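Local coordinates for protein CG14216 (Drosophila melanogaster, PDB 3P9Y) that probably dephosphorylates phosphoserine in the C-terminal domain repeats of RNA polymerase II, acting in RNA processing and transcription termination, at residues R118-V123 with L192-F197; E182-E185 with V190-H193. The protein carries 2 engineered substitutions. All coordinates share one frame; numbering follows the deposited sequence.

Contact 1 of 2, residues R118-V123 with L192-F197; sequences RVYDLV and LHSVLF. With IMD (imidazole), chain I.
Tyr120 of helix 117-128 reaches Leu192 and Ser194 on strand 192-197, the antiparallel edge strand of the central sheet in this fold, which resembles that of the low-molecular-weight protein tyrosine phosphatases. Helix and strand segments run almost parallel, 5° apart, with their axes 10.5 Å from each other, so a long side chain is needed to span the gap. Tyrosine suits the place because its ring supplies an apolar face and its far end a polar atom. With CG anti to the backbone N (chi1 179°), the ring is thrown out from the helix towards the strand. Leu192 CB lies over one face of it in a CH-pi contact, 3.8 Å from the Tyr120 ring centroid and displaced towards the rim that carries the hydroxyl. The leucine's CD1 branch follows the same ring back towards the helix, coming to 3.8 Å from Tyr120 CD2. Two residues on, and so on the same side of the strand, Ser194 turns its OG to Tyr120 OH in a short 2.5 Å hydrogen bond, in which either hydroxyl could be the donor. On the next helix residue, whose side chain starts away from the strand, Asp121 OD1 accepts a hydrogen bond from N1 of an imidazole, probably left from crystallisation. Held by a hydroxyl at its end and an aliphatic chain over its face, the phenol is probably restrained in both swing and tilt.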
ATOM      1  N   ARG A 118      -8.895  -8.553   3.484  1.00 19.93           N
ATOM      2  CA  ARG A 118      -8.244  -9.741   2.948  1.00 22.42           C
ATOM      3  C   ARG A 118      -6.734  -9.567   2.965  1.00 20.61           C
ATOM      4  O   ARG A 118      -5.999 -10.498   3.287  1.00 20.12           O
ATOM      5  CB  ARG A 118      -8.736 -10.047   1.533  1.00 27.58           C
ATOM      6  CG  ARG A 118     -10.019 -10.860   1.513  1.00 35.57           C
ATOM      7  CD  ARG A 118     -10.586 -10.991   0.111  1.00 43.78           C
ATOM      8  NE  ARG A 118     -11.709 -11.925   0.060  1.00 48.31           N
ATOM      9  CZ  ARG A 118     -11.610 -13.207  -0.287  1.00 53.05           C
ATOM     10  NH1 ARG A 118     -10.435 -13.728  -0.619  1.00 51.14           N
ATOM     11  NH2 ARG A 118     -12.693 -13.973  -0.304  1.00 55.52           N
ATOM     12  N   VAL A 119      -6.271  -8.365   2.632  1.00 18.67           N
ATOM     13  CA  VAL A 119      -4.841  -8.078   2.641  1.00 18.13           C
ATOM     14  C   VAL A 119      -4.343  -7.992   4.080  1.00 17.84           C
ATOM     15  O   VAL A 119      -3.291  -8.520   4.414  1.00 17.47           O
ATOM     16  CB  VAL A 119      -4.531  -6.772   1.886  1.00 18.44           C
ATOM     17  CG1 VAL A 119      -3.067  -6.363   2.073  1.00 15.92           C
ATOM     18  CG2 VAL A 119      -4.867  -6.935   0.408  1.00 18.66           C
ATOM     19  N   TYR A 120      -5.117  -7.317   4.919  1.00 17.49           N
ATOM     20  CA  TYR A 120      -4.857  -7.252   6.348  1.00 18.29           C
ATOM     21  C   TYR A 120      -4.580  -8.648   6.917  1.00 19.01           C
ATOM     22  O   TYR A 120      -3.587  -8.854   7.603  1.00 17.84           O
ATOM     23  CB  TYR A 120      -6.069  -6.642   7.042  1.00 17.12           C
ATOM     24  CG  TYR A 120      -5.974  -6.522   8.545  1.00 17.07           C
ATOM     25  CD1 TYR A 120      -5.173  -5.557   9.138  1.00 16.60           C
ATOM     26  CD2 TYR A 120      -6.733  -7.340   9.372  1.00 17.78           C
ATOM     27  CE1 TYR A 120      -5.109  -5.429  10.517  1.00 16.77           C
ATOM     28  CE2 TYR A 120      -6.676  -7.222  10.745  1.00 16.78           C
ATOM     29  CZ  TYR A 120      -5.866  -6.268  11.313  1.00 16.27           C
ATOM     30  OH  TYR A 120      -5.816  -6.152  12.681  1.00 16.43           O
ATOM     31  N   ASP A 121      -5.462  -9.596   6.616  1.00 19.11           N
ATOM     32  CA  ASP A 121      -5.346 -10.953   7.139  1.00 21.71           C
ATOM     33  C   ASP A 121      -4.093 -11.660   6.646  1.00 21.75           C
ATOM     34  O   ASP A 121      -3.440 -12.362   7.409  1.00 22.63           O
ATOM     35  CB  ASP A 121      -6.574 -11.776   6.753  1.00 22.94           C
ATOM     36  CG  ASP A 121      -7.795 -11.402   7.558  1.00 22.95           C
ATOM     37  OD1 ASP A 121      -7.634 -10.804   8.639  1.00 23.21           O
ATOM     38  OD2 ASP A 121      -8.914 -11.700   7.109  1.00 23.00           O
ATOM     39  N   LEU A 122      -3.765 -11.486   5.373  1.00 20.65           N
ATOM     40  CA  LEU A 122      -2.581 -12.123   4.810  1.00 21.75           C
ATOM     41  C   LEU A 122      -1.322 -11.554   5.458  1.00 21.86           C
ATOM     42  O   LEU A 122      -0.380 -12.287   5.761  1.00 21.76           O
ATOM     43  CB  LEU A 122      -2.540 -11.933   3.291  1.00 21.62           C
ATOM     44  CG  LEU A 122      -3.586 -12.748   2.522  1.00 22.52           C
ATOM     45  CD1 LEU A 122      -3.675 -12.307   1.072  1.00 22.93           C
ATOM     46  CD2 LEU A 122      -3.270 -14.243   2.608  1.00 24.53           C
ATOM     47  N   VAL A 123      -1.318 -10.245   5.677  1.00 20.07           N
ATOM     48  CA  VAL A 123      -0.196  -9.581   6.316  1.00 19.03           C
ATOM     49  C   VAL A 123      -0.031 -10.095   7.743  1.00 21.54           C
ATOM     50  O   VAL A 123       1.073 -10.429   8.161  1.00 21.25           O
ATOM     51  CB  VAL A 123      -0.389  -8.046   6.333  1.00 19.56           C
ATOM     52  CG1 VAL A 123       0.567  -7.394   7.314  1.00 17.27           C
ATOM     53  CG2 VAL A 123      -0.212  -7.465   4.925  1.00 17.66           C
ATOM     54  N   LEU A 192      -8.908  -1.487  11.387  1.00 13.60           N
ATOM     55  CA  LEU A 192      -8.543  -2.742  12.033  1.00 15.60           C
ATOM     56  C   LEU A 192      -7.111  -2.589  12.529  1.00 16.37           C
ATOM     57  O   LEU A 192      -6.261  -2.054  11.818  1.00 15.11           O
ATOM     58  CB  LEU A 192      -8.642  -3.922  11.058  1.00 14.93           C
ATOM     59  CG  LEU A 192      -9.928  -4.016  10.232  1.00 16.10           C
ATOM     60  CD1 LEU A 192      -9.868  -5.215   9.297  1.00 16.15           C
ATOM     61  CD2 LEU A 192     -11.161  -4.101  11.132  1.00 15.97           C
ATOM     62  N   HIS A 193      -6.841  -3.054  13.742  1.00 15.98           N
ATOM     63  CA  HIS A 193      -5.524  -2.874  14.336  1.00 15.82           C
ATOM     64  C   HIS A 193      -5.016  -4.140  15.015  1.00 17.67           C
ATOM     65  O   HIS A 193      -5.738  -4.777  15.782  1.00 16.65           O
ATOM     66  CB  HIS A 193      -5.552  -1.738  15.350  1.00 15.71           C
ATOM     67  CG  HIS A 193      -4.247  -1.534  16.056  1.00 16.87           C
ATOM     68  ND1 HIS A 193      -4.162  -1.205  17.392  1.00 17.25           N
ATOM     69  CD2 HIS A 193      -2.974  -1.613  15.607  1.00 16.31           C
ATOM     70  CE1 HIS A 193      -2.893  -1.086  17.733  1.00 17.12           C
ATOM     71  NE2 HIS A 193      -2.151  -1.331  16.669  1.00 16.34           N
ATOM     72  N   SER A 194      -3.773  -4.498  14.711  1.00 16.83           N
ATOM     73  CA  SER A 194      -3.085  -5.574  15.408  1.00 19.03           C
ATOM     74  C   SER A 194      -1.676  -5.116  15.738  1.00 20.12           C
ATOM     75  O   SER A 194      -1.063  -4.375  14.968  1.00 17.87           O
ATOM     76  CB  SER A 194      -3.018  -6.832  14.541  1.00 18.90           C
ATOM     77  OG  SER A 194      -4.310  -7.357  14.306  1.00 17.92           O
ATOM     78  N   VAL A 195      -1.172  -5.549  16.888  1.00 19.61           N
ATOM     79  CA  VAL A 195       0.228  -5.342  17.227  1.00 20.79           C
ATOM     80  C   VAL A 195       0.970  -6.661  17.082  1.00 22.14           C
ATOM     81  O   VAL A 195       0.657  -7.635  17.765  1.00 22.08           O
ATOM     82  CB  VAL A 195       0.404  -4.839  18.666  1.00 21.03           C
ATOM     83  CG1 VAL A 195       1.857  -4.483  18.919  1.00 22.75           C
ATOM     84  CG2 VAL A 195      -0.497  -3.641  18.929  1.00 20.78           C
ATOM     85  N   LEU A 196       1.948  -6.691  16.187  1.00 22.26           N
ATOM     86  CA  LEU A 196       2.779  -7.871  16.002  1.00 23.30           C
ATOM     87  C   LEU A 196       4.216  -7.530  16.363  1.00 25.56           C
ATOM     88  O   LEU A 196       4.515  -6.394  16.722  1.00 25.86           O
ATOM     89  CB  LEU A 196       2.674  -8.363  14.564  1.00 23.77           C
ATOM     90  CG  LEU A 196       1.239  -8.740  14.192  1.00 25.54           C
ATOM     91  CD1 LEU A 196       1.037  -8.740  12.689  1.00 25.52           C
ATOM     92  CD2 LEU A 196       0.879 -10.093  14.789  1.00 26.73           C
ATOM     93  N   PHE A 197       5.104  -8.512  16.281  1.00 25.84           N
ATOM     94  CA  PHE A 197       6.481  -8.314  16.708  1.00 29.12           C
ATOM     95  C   PHE A 197       7.455  -8.982  15.752  1.00 29.60           C
ATOM     96  O   PHE A 197       7.216 -10.090  15.281  1.00 30.60           O
ATOM     97  CB  PHE A 197       6.683  -8.867  18.122  1.00 30.24           C
ATOM     98  CG  PHE A 197       5.852  -8.176  19.169  1.00 29.58           C
ATOM     99  CD1 PHE A 197       6.354  -7.091  19.867  1.00 30.92           C
ATOM    100  CD2 PHE A 197       4.570  -8.611  19.453  1.00 27.57           C
ATOM    101  CE1 PHE A 197       5.593  -6.452  20.828  1.00 29.90           C
ATOM    102  CE2 PHE A 197       3.804  -7.979  20.412  1.00 27.64           C
ATOM    103  CZ  PHE A 197       4.316  -6.896  21.100  1.00 28.64           C
TER
HETATM  104  N1  IMD I 196      -6.219 -12.429  10.829  1.00 29.97           N
HETATM  105  C2  IMD I 196      -5.080 -12.974  10.348  1.00 27.99           C
HETATM  106  N3  IMD I 196      -4.446 -13.608  11.359  1.00 31.82           N
HETATM  107  C4  IMD I 196      -5.185 -13.465  12.480  1.00 32.21           C
HETATM  108  C5  IMD I 196      -6.307 -12.722  12.146  1.00 31.73           C

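Contact 2 of 2, residues E182-E185 with V190-H193; sequences EFEE and VILH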
ATOM      1  N   GLU A 182     -10.011   8.032  18.060  1.00 15.24           N
ATOM      2  CA  GLU A 182     -10.294   9.427  17.727  1.00 15.90           C
ATOM      3  C   GLU A 182     -10.459   9.587  16.217  1.00 15.96           C
ATOM      4  O   GLU A 182     -11.380  10.258  15.751  1.00 15.68           O
ATOM      5  CB  GLU A 182      -9.174  10.338  18.226  1.00 19.15           C
ATOM      6  CG  GLU A 182      -9.373  11.814  17.882  1.00 22.58           C
ATOM      7  CD  GLU A 182     -10.571  12.430  18.588  1.00 26.42           C
ATOM      8  OE1 GLU A 182     -11.069  11.822  19.562  1.00 26.86           O
ATOM      9  OE2 GLU A 182     -11.011  13.526  18.173  1.00 30.56           O
ATOM     10  N   PHE A 183      -9.569   8.956  15.460  1.00 14.35           N
ATOM     11  CA  PHE A 183      -9.624   8.996  14.003  1.00 14.26           C
ATOM     12  C   PHE A 183     -10.922   8.363  13.504  1.00 15.41           C
ATOM     13  O   PHE A 183     -11.571   8.889  12.600  1.00 13.98           O
ATOM     14  CB  PHE A 183      -8.422   8.260  13.408  1.00 14.67           C
ATOM     15  CG  PHE A 183      -8.195   8.536  11.941  1.00 14.97           C
ATOM     16  CD1 PHE A 183      -7.391   9.589  11.537  1.00 15.69           C
ATOM     17  CD2 PHE A 183      -8.776   7.735  10.974  1.00 14.73           C
ATOM     18  CE1 PHE A 183      -7.174   9.844  10.184  1.00 16.30           C
ATOM     19  CE2 PHE A 183      -8.567   7.983   9.625  1.00 16.88           C
ATOM     20  CZ  PHE A 183      -7.758   9.038   9.231  1.00 15.14           C
ATOM     21  N   GLU A 184     -11.297   7.234  14.100  1.00 14.47           N
ATOM     22  CA  GLU A 184     -12.503   6.518  13.702  1.00 14.80           C
ATOM     23  C   GLU A 184     -13.741   7.384  13.906  1.00 14.84           C
ATOM     24  O   GLU A 184     -14.619   7.432  13.054  1.00 15.42           O
ATOM     25  CB  GLU A 184     -12.631   5.208  14.492  1.00 13.97           C
ATOM     26  CG  GLU A 184     -11.672   4.124  14.025  1.00 13.57           C
ATOM     27  CD  GLU A 184     -11.601   2.942  14.971  1.00 13.60           C
ATOM     28  OE1 GLU A 184     -11.647   3.150  16.203  1.00 14.07           O
ATOM     29  OE2 GLU A 184     -11.479   1.808  14.480  1.00 12.01           O
ATOM     30  N   GLU A 185     -13.792   8.078  15.034  1.00 14.83           N
ATOM     31  CA  GLU A 185     -14.938   8.903  15.375  1.00 15.94           C
ATOM     32  C   GLU A 185     -15.023  10.146  14.486  1.00 18.02           C
ATOM     33  O   GLU A 185     -16.115  10.579  14.126  1.00 15.71           O
ATOM     34  CB  GLU A 185     -14.875   9.313  16.846  1.00 16.12           C
ATOM     35  CG  GLU A 185     -15.107   8.149  17.810  1.00 16.87           C
ATOM     36  CD  GLU A 185     -15.150   8.573  19.268  1.00 16.78           C
ATOM     37  OE1 GLU A 185     -15.154   9.786  19.546  1.00 19.98           O
ATOM     38  OE2 GLU A 185     -15.187   7.686  20.140  1.00 16.82           O
ATOM     39  N   VAL A 190     -13.818   2.657  10.021  1.00 14.29           N
ATOM     40  CA  VAL A 190     -13.297   1.645  10.914  1.00 14.93           C
ATOM     41  C   VAL A 190     -11.853   1.332  10.537  1.00 15.26           C
ATOM     42  O   VAL A 190     -11.515   1.180   9.364  1.00 14.73           O
ATOM     43  CB  VAL A 190     -14.139   0.360  10.864  1.00 15.07           C
ATOM     44  CG1 VAL A 190     -13.457  -0.753  11.627  1.00 15.46           C
ATOM     45  CG2 VAL A 190     -15.527   0.630  11.428  1.00 15.44           C
ATOM     46  N   ILE A 191     -11.006   1.253  11.550  1.00 14.06           N
ATOM     47  CA  ILE A 191      -9.631   0.838  11.371  1.00 14.27           C
ATOM     48  C   ILE A 191      -9.436  -0.489  12.090  1.00 15.17           C
ATOM     49  O   ILE A 191      -9.778  -0.612  13.268  1.00 16.05           O
ATOM     50  CB  ILE A 191      -8.663   1.873  11.968  1.00 14.29           C
ATOM     51  CG1 ILE A 191      -8.824   3.223  11.261  1.00 14.26           C
ATOM     52  CG2 ILE A 191      -7.218   1.382  11.859  1.00 14.69           C
ATOM     53  CD1 ILE A 191      -7.955   4.312  11.843  1.00 16.10           C
ATOM     54  N   LEU A 192      -8.908  -1.487  11.387  1.00 13.60           N
ATOM     55  CA  LEU A 192      -8.543  -2.742  12.033  1.00 15.60           C
ATOM     56  C   LEU A 192      -7.111  -2.589  12.529  1.00 16.37           C
ATOM     57  O   LEU A 192      -6.261  -2.054  11.818  1.00 15.11           O
ATOM     58  CB  LEU A 192      -8.642  -3.922  11.058  1.00 14.93           C
ATOM     59  CG  LEU A 192      -9.928  -4.016  10.232  1.00 16.10           C
ATOM     60  CD1 LEU A 192      -9.868  -5.215   9.297  1.00 16.15           C
ATOM     61  CD2 LEU A 192     -11.161  -4.101  11.132  1.00 15.97           C
ATOM     62  N   HIS A 193      -6.841  -3.054  13.742  1.00 15.98           N
ATOM     63  CA  HIS A 193      -5.524  -2.874  14.336  1.00 15.82           C
ATOM     64  C   HIS A 193      -5.016  -4.140  15.015  1.00 17.67           C
ATOM     65  O   HIS A 193      -5.738  -4.777  15.782  1.00 16.65           O
ATOM     66  CB  HIS A 193      -5.552  -1.738  15.350  1.00 15.71           C
ATOM     67  CG  HIS A 193      -4.247  -1.534  16.056  1.00 16.87           C
ATOM     68  ND1 HIS A 193      -4.162  -1.205  17.392  1.00 17.25           N
ATOM     69  CD2 HIS A 193      -2.974  -1.613  15.607  1.00 16.31           C
ATOM     70  CE1 HIS A 193      -2.893  -1.086  17.733  1.00 17.12           C
ATOM     71  NE2 HIS A 193      -2.151  -1.331  16.669  1.00 16.34           N
TER
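Glu184 and Ile191 meet obliquely, the carboxylate of one passing alongside the backbone of the other. From helix 172-187 the glutamate chain runs extended beyond CG (chi2 168°), which carries its carboxylate across to the segment 190-193. There Glu184 OE2 accepts the backbone N-H of Ile191 at 3.0 Å, a nearly straight bond of 165° that uses the anti lone pair, the one directed away from OE1. The same oxygen lies 3.2 Å from Ile191 O; both are acceptors, so this approach adds no bond and is probably somewhat unfavourable. The CG methylene of the glutamate also packs, Glu184 CG lying 4.1 Å from Ile191 CG1. Helix 172-187 leads through a short connection into strand 192-197, and the contact therefore fastens the end of this last helix to the start of the edge strand it feeds, on the opposite side of the sheet from helix 117-128. Deeper in, Phe183 and Ile191 cross at about a right angle. Phe183 CD2 lies 3.6 Å from Ile191 CD1, the methyl approaching the ring obliquely. Ile191 can reach this far because its CG1 arm is fully stretched (chi2 177°). Both residues are buried and apolar, as befits the layer between helix and sheet, where Met162 of helix 149-167 touches each of them.

Followed from the N terminus, the chain first passes through 118-123 in helix 117-128, goes on to strand 137-142 and helix 149-167, and then reaches 182-185 near the end of helix 172-187. Contact 2 closes a tight loop of four residues, turning straight back on 190-193. Contact 1 closes a much longer one, of 68 residues, at 192-197. The short loop lies nested within the long one except that their final segments overlap at Leu192 and His193. Strand 192-197, hydrogen-bonded along strand 137-142, is thereby joined to helices on both sides of the sheet, and the contact centres lie about 14 Å apart.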